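Peptidoglycan D,D-transpeptidase FtsI (Yersinia pestis, PDB 6SYN) probably cross-links peptidoglycan stem peptides during cell division as a class B penicillin-binding protein, a D,D-transpeptidase that beta-lactams block. Local coordinates at residues K255-M260 and S326-G331; M260-H265 and L314-S319; S304-V309 and F360-G365. One frame throughout, in Å; residues are numbered along the deposited sequence.

Interaction 1 of 3, residues K255-M260 and S326-G331; sequences KPMVVM and SRFGFG
Met257 lays its CG over one face of the Phe328 ring, 4.2 Å from the ring centroid and 16° off the ring normal, a CH-pi contact. CG stands off-centre, toward the rim, and the sulfur that follows lies by the root of the ring: Met257 SD is 3.6 Å from Phe328 CG and meets the ring obliquely, at 34° from the normal, as a Met-aromatic contact. Met257 and Phe328 run antiparallel alongside one another. At SD the methionine turns (chi3 -79°), which carries its methyl away from Phe328 and to the second ring, where Met257 CE is 3.9 Å from Phe330 CE2. Met260, one helical turn further on, reaches the far end of the first ring with its chain extended. It comes in roughly perpendicular to Phe328, with Met260 SD 3.7 Å from Phe328 CZ.

In the fold of the transpeptidase domain this joins helix 255-264, whose first turn carries Lys255, probably the lysine of the SxxK motif, to the end of helix 319-327. That end is a Schellman motif: Gly329 leaves the helix with positive phi, and Phe328 and Phe330, on either side of it, both point toward the methionines. No hydrogen bond crosses between the segments, and all four touching residues are buried. Helix 370-381 also packs on both rings, through Thr379 and Ile380 on Phe328 and Val376 on Phe330.

Interaction 2 of 3, residues M260-H265 and L314-S319; sequences MTALQH and LAMPSS
The last turn of helix 255-264 runs past the irregular loop 314-319 with Ala262 CA and Met316 CA 7.6 Å apart, the nearest pair of CA atoms. Met316 fills that gap almost alone. Its sulfur sits over one face of the His265 imidazole, 3.9 Å from the ring centroid and 26° off the normal, displaced toward the rim on the CG side, with Met316 SD 3.5 Å from His265 CG. His265 CG lies anti to its own carbonyl carbon (chi1 -81°), which brings the imidazole over the sulfur.

Beyond SD the Met316 chain bends (chi3 -74°) and directs its methyl at the helix wall, where Met316 CE is 3.7 Å from Thr261 CG2 and 4.1 Å from Ala262 CB. Thr261 therefore meets the thioether with its methyl branch, while its hydroxyl is engaged along the other branch by Met257 O, one turn back in the helix, and by Thr324 of helix 319-327. The contact joins the connection between helices 306-314 and 319-327 of the transpeptidase domain to the C-terminal end of helix 255-264. It holds no hydrogen bond between the segments: a sulfur-aromatic contact plus methyl packing. Thr261, Ala262 and Met316 are buried, whereas His265 is exposed, at the outer margin of the contact. The backbone of the loop has its own anchor, Met316 O, which accepts from Arg357 of helix 354-360.

Interaction 3 of 3, residues S304-V309 and F360-G365; sequences SSNVGV and FSFGYG. With CB9 ((2R,4S)-2-[(1R)-1-{[(2S)-2-carboxy-2-phenylacetyl]amino}-2-oxoethyl]-5,5-dimethyl-1,3-thiazolidine-4-carboxylic acid), chain D.
Asn306 stacks its side-chain amide on the Phe362 ring at the SxN motif (Ser304, Ser305, Asn306) of the penicillin-binding-protein active site. The two planes are 13° apart. Asn306 CG stands 3.9 Å above the ring plane, offset toward the rim, and CB covers the same face in a CH-pi contact. Val309, one turn along the helix, closes the tight part: its CG2 lies at the ring edge, in plane, 3.9 Å from Phe362 CD2, and also packs 3.3 Å from Ser361 O. Phe362 CG occupies the position between the backbone N and the carbonyl carbon (chi1 41°), which turns the ring's face to Asn306 and its edge to Val309. Ser361 OG is bonded to Ala358 O. This side is buried and has no hydrogen bond between the segments.

Toward the pocket the two segments part, with Ser304 and Tyr364 making no direct contact across them, and the bound ligand CB9 bridges them instead. Asn306 ND2 donates to CB9 OAF at 2.8 Å and 157°, while Asn306 OD1 receives Lys255 NZ; with the ring under the amide, both ends and a face are held, which fixes its rotation. Ser304 OG accepts from CB9 NAP at 2.9 Å and is also bonded to Lys255 and Lys439. At the helix start Ser305 is the N-cap, its OG accepting from Gly308 N. On the loop side the carboxylate of CB9 lies at the edge of the tyrosine ring, where Tyr364 OH, also hydrogen-bonded to Lys444 N, donates to CB9 OAH at 2.5 Å, a distance short for this resolution.

All three contacts lie in the transpeptidase domain, their centres 11 to 13 Å apart. Interactions 1 and 2 use successive parts of helix 255-264 and share Met260; along the chain, the loop 314-319 falls between the two segments of interaction 1. Interaction 3 alternates with both, since 304-309 precedes 314-319 and 360-365 follows 326-331. It touches interaction 1 through the Lys255 amine and through packing of Val258 CG2 on Ser361 O. Interactions 2 and 3 do not touch, their nearest atoms being about 5 Å apart. Helix 255-264 therefore contributes residues to interactions 1 and 2, while Lys255 in its first turn also belongs to the ligand pocket.

Interaction 1 of 3, residues K255-M260 and S326-G331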
loop_
_atom_site.group_PDB
_atom_site.type_symbol
_atom_site.label_atom_id
_atom_site.label_comp_id
_atom_site.label_asym_id
_atom_site.label_seq_id
_atom_site.Cartn_x
_atom_site.Cartn_y
_atom_site.Cartn_z
ATOM N N LYS A 255 -11.420 -0.599 -15.900
ATOM C CA LYS A 255 -12.639 -0.470 -16.749
ATOM C C LYS A 255 -13.146 0.969 -16.805
ATOM O O LYS A 255 -13.642 1.384 -17.850
ATOM C CB LYS A 255 -13.745 -1.413 -16.267
ATOM C CG LYS A 255 -13.500 -2.879 -16.589
ATOM C CD LYS A 255 -14.631 -3.796 -16.181
ATOM C CE LYS A 255 -14.368 -5.238 -16.562
ATOM N NZ LYS A 255 -15.234 -6.168 -15.802
ATOM N N PRO A 256 -13.093 1.767 -15.713
ATOM C CA PRO A 256 -13.479 3.177 -15.794
ATOM C C PRO A 256 -12.693 3.977 -16.846
ATOM O O PRO A 256 -13.262 4.904 -17.386
ATOM C CB PRO A 256 -13.232 3.697 -14.371
ATOM C CG PRO A 256 -13.420 2.465 -13.516
ATOM C CD PRO A 256 -12.790 1.356 -14.334
ATOM N N MET A 257 -11.440 3.603 -17.128
ATOM C CA MET A 257 -10.615 4.254 -18.183
ATOM C C MET A 257 -11.012 3.726 -19.568
ATOM O O MET A 257 -10.875 4.488 -20.540
ATOM C CB MET A 257 -9.119 4.031 -17.951
ATOM C CG MET A 257 -8.631 4.593 -16.635
ATOM S SD MET A 257 -6.849 4.388 -16.432
ATOM C CE MET A 257 -6.750 2.670 -15.930
ATOM N N VAL A 258 -11.500 2.489 -19.670
ATOM C CA VAL A 258 -11.984 1.933 -20.970
ATOM C C VAL A 258 -13.236 2.711 -21.388
ATOM O O VAL A 258 -13.324 3.116 -22.565
ATOM C CB VAL A 258 -12.276 0.424 -20.910
ATOM C CG1 VAL A 258 -12.785 -0.085 -22.252
ATOM C CG2 VAL A 258 -11.069 -0.382 -20.452
ATOM N N VAL A 259 -14.162 2.903 -20.448
ATOM C CA VAL A 259 -15.435 3.652 -20.659
ATOM C C VAL A 259 -15.088 5.084 -21.079
ATOM O O VAL A 259 -15.718 5.582 -22.021
ATOM C CB VAL A 259 -16.328 3.608 -19.404
ATOM C CG1 VAL A 259 -17.493 4.581 -19.489
ATOM C CG2 VAL A 259 -16.834 2.199 -19.148
ATOM N N MET A 260 -14.102 5.702 -20.428
ATOM C CA MET A 260 -13.662 7.091 -20.725
ATOM C C MET A 260 -13.170 7.175 -22.176
ATOM O O MET A 260 -13.655 8.048 -22.915
ATOM C CB MET A 260 -12.557 7.542 -19.762
ATOM C CG MET A 260 -13.085 7.911 -18.382
ATOM S SD MET A 260 -11.790 8.074 -17.127
ATOM C CE MET A 260 -12.787 8.346 -15.666
ATOM N N SER A 326 -1.466 5.066 -19.905
ATOM C CA SER A 326 -0.243 5.915 -19.863
ATOM C C SER A 326 -0.597 7.300 -19.320
ATOM O O SER A 326 0.030 7.722 -18.344
ATOM C CB SER A 326 0.414 6.035 -21.219
ATOM O OG SER A 326 1.241 4.915 -21.491
ATOM N N ARG A 327 -1.569 7.970 -19.943
ATOM C CA ARG A 327 -2.059 9.315 -19.532
ATOM C C ARG A 327 -2.395 9.308 -18.033
ATOM O O ARG A 327 -2.118 10.326 -17.372
ATOM C CB ARG A 327 -3.275 9.743 -20.362
ATOM C CG ARG A 327 -2.926 10.366 -21.706
ATOM C CD ARG A 327 -4.147 10.820 -22.489
ATOM N NE ARG A 327 -4.264 12.274 -22.530
ATOM C CZ ARG A 327 -3.501 13.086 -23.267
ATOM N NH1 ARG A 327 -3.690 14.396 -23.218
ATOM N NH2 ARG A 327 -2.546 12.595 -24.043
ATOM N N PHE A 328 -2.950 8.204 -17.518
ATOM C CA PHE A 328 -3.366 8.053 -16.096
ATOM C C PHE A 328 -2.176 7.629 -15.229
ATOM O O PHE A 328 -2.307 7.661 -13.990
ATOM C CB PHE A 328 -4.556 7.098 -15.974
ATOM C CG PHE A 328 -5.893 7.794 -16.028
ATOM C CD1 PHE A 328 -6.544 8.000 -17.234
ATOM C CD2 PHE A 328 -6.483 8.282 -14.873
ATOM C CE1 PHE A 328 -7.769 8.652 -17.276
ATOM C CE2 PHE A 328 -7.708 8.933 -14.916
ATOM C CZ PHE A 328 -8.351 9.115 -16.119
ATOM N N GLY A 329 -1.062 7.243 -15.856
ATOM C CA GLY A 329 0.246 7.092 -15.190
ATOM C C GLY A 329 0.681 5.646 -15.013
ATOM O O GLY A 329 1.662 5.430 -14.285
ATOM N N PHE A 330 -0.000 4.678 -15.633
ATOM C CA PHE A 330 0.512 3.287 -15.740
ATOM C C PHE A 330 1.802 3.327 -16.575
ATOM O O PHE A 330 1.896 4.149 -17.519
ATOM C CB PHE A 330 -0.559 2.332 -16.284
ATOM C CG PHE A 330 -1.574 1.831 -15.279
ATOM C CD1 PHE A 330 -1.440 2.072 -13.916
ATOM C CD2 PHE A 330 -2.665 1.082 -15.698
ATOM C CE1 PHE A 330 -2.375 1.596 -13.008
ATOM C CE2 PHE A 330 -3.595 0.600 -14.788
ATOM C CZ PHE A 330 -3.447 0.853 -13.443
ATOM N N GLY A 331 2.793 2.516 -16.185
ATOM C CA GLY A 331 4.109 2.414 -16.848
ATOM C C GLY A 331 5.019 3.592 -16.537
ATOM O O GLY A 331 6.015 3.779 -17.259
#

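Interaction 2 of 3, residues M260-H265 and L314-S319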
loop_
_atom_site.group_PDB
_atom_site.type_symbol
_atom_site.label_atom_id
_atom_site.label_comp_id
_atom_site.label_asym_id
_atom_site.label_seq_id
_atom_site.Cartn_x
_atom_site.Cartn_y
_atom_site.Cartn_z
ATOM N N MET A 260 -14.102 5.702 -20.428
ATOM C CA MET A 260 -13.662 7.091 -20.725
ATOM C C MET A 260 -13.170 7.175 -22.176
ATOM O O MET A 260 -13.655 8.048 -22.915
ATOM C CB MET A 260 -12.557 7.542 -19.762
ATOM C CG MET A 260 -13.085 7.911 -18.382
ATOM S SD MET A 260 -11.790 8.074 -17.127
ATOM C CE MET A 260 -12.787 8.346 -15.666
ATOM N N THR A 261 -12.261 6.287 -22.574
ATOM C CA THR A 261 -11.669 6.255 -23.938
ATOM C C THR A 261 -12.793 6.136 -24.976
ATOM O O THR A 261 -12.802 6.934 -25.926
ATOM C CB THR A 261 -10.643 5.122 -24.067
ATOM O OG1 THR A 261 -9.745 5.222 -22.962
ATOM C CG2 THR A 261 -9.850 5.180 -25.354
ATOM N N ALA A 262 -13.702 5.175 -24.791
ATOM C CA ALA A 262 -14.786 4.831 -25.741
ATOM C C ALA A 262 -15.734 6.023 -25.919
ATOM O O ALA A 262 -16.177 6.255 -27.057
ATOM C CB ALA A 262 -15.519 3.602 -25.261
ATOM N N LEU A 263 -16.034 6.748 -24.838
ATOM C CA LEU A 263 -16.849 7.992 -24.883
ATOM C C LEU A 263 -16.137 9.039 -25.755
ATOM O O LEU A 263 -16.780 9.550 -26.694
ATOM C CB LEU A 263 -17.093 8.497 -23.455
ATOM C CG LEU A 263 -18.054 7.656 -22.611
ATOM C CD1 LEU A 263 -18.062 8.110 -21.161
ATOM C CD2 LEU A 263 -19.462 7.704 -23.173
ATOM N N GLN A 264 -14.856 9.320 -25.487
ATOM C CA GLN A 264 -14.050 10.327 -26.233
ATOM C C GLN A 264 -13.960 9.949 -27.715
ATOM O O GLN A 264 -14.060 10.858 -28.552
ATOM C CB GLN A 264 -12.633 10.448 -25.674
ATOM C CG GLN A 264 -11.794 11.485 -26.405
ATOM C CD GLN A 264 -10.778 12.127 -25.496
ATOM O OE1 GLN A 264 -11.012 13.196 -24.933
ATOM N NE2 GLN A 264 -9.642 11.466 -25.333
ATOM N N HIS A 265 -13.756 8.665 -28.022
ATOM C CA HIS A 265 -13.599 8.138 -29.406
ATOM C C HIS A 265 -14.959 8.065 -30.111
ATOM O O HIS A 265 -14.982 7.641 -31.277
ATOM C CB HIS A 265 -12.898 6.771 -29.383
ATOM C CG HIS A 265 -11.413 6.846 -29.260
ATOM N ND1 HIS A 265 -10.570 6.352 -30.235
ATOM C CD2 HIS A 265 -10.616 7.345 -28.290
ATOM C CE1 HIS A 265 -9.316 6.538 -29.867
ATOM N NE2 HIS A 265 -9.318 7.143 -28.678
ATOM N N LEU A 314 -12.234 -3.201 -28.696
ATOM C CA LEU A 314 -12.061 -3.743 -30.074
ATOM C C LEU A 314 -12.795 -2.874 -31.108
ATOM O O LEU A 314 -12.559 -3.091 -32.309
ATOM C CB LEU A 314 -12.538 -5.202 -30.121
ATOM C CG LEU A 314 -11.572 -6.223 -29.517
ATOM C CD1 LEU A 314 -12.266 -7.552 -29.253
ATOM C CD2 LEU A 314 -10.363 -6.437 -30.413
ATOM N N ALA A 315 -13.625 -1.911 -30.684
ATOM C CA ALA A 315 -14.186 -0.866 -31.577
ATOM C C ALA A 315 -13.202 0.311 -31.664
ATOM O O ALA A 315 -13.596 1.375 -32.187
ATOM C CB ALA A 315 -15.552 -0.424 -31.103
ATOM N N MET A 316 -11.968 0.131 -31.180
ATOM C CA MET A 316 -10.913 1.180 -31.193
ATOM C C MET A 316 -9.562 0.555 -31.526
ATOM O O MET A 316 -9.384 -0.649 -31.364
ATOM C CB MET A 316 -10.826 1.878 -29.832
ATOM C CG MET A 316 -12.111 2.576 -29.441
ATOM S SD MET A 316 -11.950 3.603 -27.958
ATOM C CE MET A 316 -11.875 2.337 -26.692
ATOM N N PRO A 317 -8.581 1.356 -32.009
ATOM C CA PRO A 317 -7.209 0.888 -32.185
ATOM C C PRO A 317 -6.584 0.508 -30.835
ATOM O O PRO A 317 -6.890 1.156 -29.845
ATOM C CB PRO A 317 -6.442 2.081 -32.774
ATOM C CG PRO A 317 -7.508 3.046 -33.244
ATOM C CD PRO A 317 -8.732 2.766 -32.396
ATOM N N SER A 318 -5.715 -0.507 -30.839
ATOM C CA SER A 318 -4.992 -1.024 -29.647
ATOM C C SER A 318 -4.297 0.122 -28.899
ATOM O O SER A 318 -4.180 0.018 -27.667
ATOM C CB SER A 318 -4.009 -2.101 -30.034
ATOM O OG SER A 318 -2.942 -1.558 -30.785
ATOM N N SER A 319 -3.875 1.174 -29.615
ATOM C CA SER A 319 -3.069 2.311 -29.089
ATOM C C SER A 319 -3.889 3.203 -28.146
ATOM O O SER A 319 -3.261 3.910 -27.328
ATOM C CB SER A 319 -2.495 3.120 -30.219
ATOM O OG SER A 319 -3.536 3.736 -30.960
#

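Interaction 3 of 3, residues S304-V309 and F360-G365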
loop_
_atom_site.group_PDB
_atom_site.type_symbol
_atom_site.label_atom_id
_atom_site.label_comp_id
_atom_site.label_asym_id
_atom_site.label_seq_id
_atom_site.Cartn_x
_atom_site.Cartn_y
_atom_site.Cartn_z
ATOM N N SER A 304 -19.733 -5.153 -13.832
ATOM C CA SER A 304 -18.354 -5.504 -14.256
ATOM C C SER A 304 -18.424 -6.473 -15.446
ATOM O O SER A 304 -18.066 -7.652 -15.293
ATOM C CB SER A 304 -17.549 -6.049 -13.109
ATOM O OG SER A 304 -16.178 -5.719 -13.283
ATOM N N SER A 305 -18.864 -5.970 -16.600
ATOM C CA SER A 305 -18.987 -6.741 -17.865
ATOM C C SER A 305 -17.626 -6.809 -18.569
ATOM O O SER A 305 -17.118 -5.754 -18.988
ATOM C CB SER A 305 -20.047 -6.153 -18.763
ATOM O OG SER A 305 -20.217 -6.940 -19.934
ATOM N N ASN A 306 -17.069 -8.016 -18.696
ATOM C CA ASN A 306 -15.834 -8.289 -19.477
ATOM C C ASN A 306 -16.162 -8.173 -20.971
ATOM O O ASN A 306 -15.365 -7.552 -21.692
ATOM C CB ASN A 306 -15.227 -9.660 -19.160
ATOM C CG ASN A 306 -14.535 -9.732 -17.814
ATOM O OD1 ASN A 306 -14.412 -8.740 -17.102
ATOM N ND2 ASN A 306 -14.066 -10.914 -17.458
ATOM N N VAL A 307 -17.287 -8.749 -21.409
ATOM C CA VAL A 307 -17.755 -8.682 -22.828
ATOM C C VAL A 307 -17.937 -7.205 -23.194
ATOM O O VAL A 307 -17.418 -6.790 -24.258
ATOM C CB VAL A 307 -19.058 -9.477 -23.054
ATOM C CG1 VAL A 307 -19.736 -9.089 -24.360
ATOM C CG2 VAL A 307 -18.829 -10.981 -23.004
ATOM N N GLY A 308 -18.658 -6.468 -22.337
ATOM C CA GLY A 308 -18.934 -5.023 -22.453
ATOM C C GLY A 308 -17.685 -4.232 -22.795
ATOM O O GLY A 308 -17.695 -3.565 -23.845
ATOM N N VAL A 309 -16.642 -4.330 -21.961
ATOM C CA VAL A 309 -15.369 -3.555 -22.110
ATOM C C VAL A 309 -14.539 -4.129 -23.266
ATOM O O VAL A 309 -13.819 -3.337 -23.910
ATOM C CB VAL A 309 -14.540 -3.489 -20.808
ATOM C CG1 VAL A 309 -15.245 -2.676 -19.733
ATOM C CG2 VAL A 309 -14.150 -4.860 -20.276
ATOM N N PHE A 360 -6.578 -6.616 -22.110
ATOM C CA PHE A 360 -6.111 -5.267 -21.686
ATOM C C PHE A 360 -7.296 -4.405 -21.225
ATOM O O PHE A 360 -7.078 -3.513 -20.381
ATOM C CB PHE A 360 -5.368 -4.553 -22.817
ATOM C CG PHE A 360 -4.349 -3.536 -22.365
ATOM C CD1 PHE A 360 -3.305 -3.905 -21.529
ATOM C CD2 PHE A 360 -4.411 -2.220 -22.800
ATOM C CE1 PHE A 360 -2.356 -2.980 -21.124
ATOM C CE2 PHE A 360 -3.458 -1.297 -22.397
ATOM C CZ PHE A 360 -2.433 -1.677 -21.558
ATOM N N SER A 361 -8.501 -4.655 -21.756
ATOM C CA SER A 361 -9.736 -3.904 -21.409
ATOM C C SER A 361 -10.298 -4.357 -20.055
ATOM O O SER A 361 -11.162 -3.636 -19.524
ATOM C CB SER A 361 -10.774 -3.988 -22.500
ATOM O OG SER A 361 -11.481 -5.220 -22.462
ATOM N N PHE A 362 -9.865 -5.499 -19.513
ATOM C CA PHE A 362 -10.206 -5.909 -18.124
ATOM C C PHE A 362 -8.911 -6.238 -17.368
ATOM O O PHE A 362 -8.905 -7.159 -16.527
ATOM C CB PHE A 362 -11.293 -6.992 -18.094
ATOM C CG PHE A 362 -11.214 -8.095 -19.123
ATOM C CD1 PHE A 362 -10.491 -9.253 -18.877
ATOM C CD2 PHE A 362 -11.925 -8.008 -20.309
ATOM C CE1 PHE A 362 -10.455 -10.279 -19.811
ATOM C CE2 PHE A 362 -11.888 -9.035 -21.240
ATOM C CZ PHE A 362 -11.151 -10.166 -20.991
ATOM N N GLY A 363 -7.850 -5.482 -17.675
ATOM C CA GLY A 363 -6.681 -5.250 -16.803
ATOM C C GLY A 363 -5.659 -6.374 -16.793
ATOM O O GLY A 363 -4.902 -6.423 -15.817
ATOM N N TYR A 364 -5.603 -7.225 -17.823
ATOM C CA TYR A 364 -4.519 -8.229 -18.007
ATOM C C TYR A 364 -3.567 -7.741 -19.108
ATOM O O TYR A 364 -4.055 -7.144 -20.088
ATOM C CB TYR A 364 -5.112 -9.613 -18.284
ATOM C CG TYR A 364 -5.910 -10.178 -17.136
ATOM C CD1 TYR A 364 -5.284 -10.571 -15.961
ATOM C CD2 TYR A 364 -7.290 -10.304 -17.210
ATOM C CE1 TYR A 364 -6.004 -11.081 -14.892
ATOM C CE2 TYR A 364 -8.026 -10.809 -16.150
ATOM C CZ TYR A 364 -7.380 -11.202 -14.988
ATOM O OH TYR A 364 -8.097 -11.717 -13.944
ATOM N N GLY A 365 -2.254 -7.956 -18.939
ATOM C CA GLY A 365 -1.207 -7.560 -19.908
ATOM C C GLY A 365 -0.311 -6.426 -19.417
ATOM O O GLY A 365 0.512 -5.933 -20.225
HETATM C C CB9 D . -12.538 -8.141 -13.190
HETATM N N CB9 D . -12.926 -10.617 -13.327
HETATM O O CB9 D . -11.781 -8.220 -12.253
HETATM C CA CB9 D . -13.395 -9.285 -13.719
HETATM C CB CB9 D . -14.894 -9.024 -13.391
HETATM C CAA CB9 D . -17.386 -9.900 -10.884
HETATM C CAB CB9 D . -15.504 -11.485 -10.469
HETATM O OAD CB9 D . -15.260 -8.758 -8.653
HETATM O OAE CB9 D . -11.327 -14.735 -14.983
HETATM O OAF CB9 D . -12.134 -11.044 -15.378
HETATM O OAG CB9 D . -15.483 -7.013 -9.919
HETATM O OAH CB9 D . -10.254 -12.985 -14.425
HETATM C CAJ CB9 D . -13.933 -14.908 -10.442
HETATM C CAK CB9 D . -14.755 -14.831 -11.542
HETATM C CAL CB9 D . -12.671 -14.365 -10.493
HETATM C CAM CB9 D . -14.314 -14.204 -12.698
HETATM C CAN CB9 D . -12.225 -13.730 -11.646
HETATM N NAP CB9 D . -15.105 -8.216 -12.181
HETATM S SAQ CB9 D . -15.801 -10.562 -13.035
HETATM C CAR CB9 D . -15.262 -8.195 -9.734
HETATM C CAS CB9 D . -11.268 -13.628 -14.516
HETATM C CAT CB9 D . -12.519 -11.458 -14.285
HETATM C CAU CB9 D . -13.057 -13.615 -12.755
HETATM C CAX CB9 D . -14.956 -9.045 -10.979
HETATM C CAY CB9 D . -12.591 -12.982 -14.061
HETATM C CAZ CB9 D . -15.941 -10.237 -11.216
#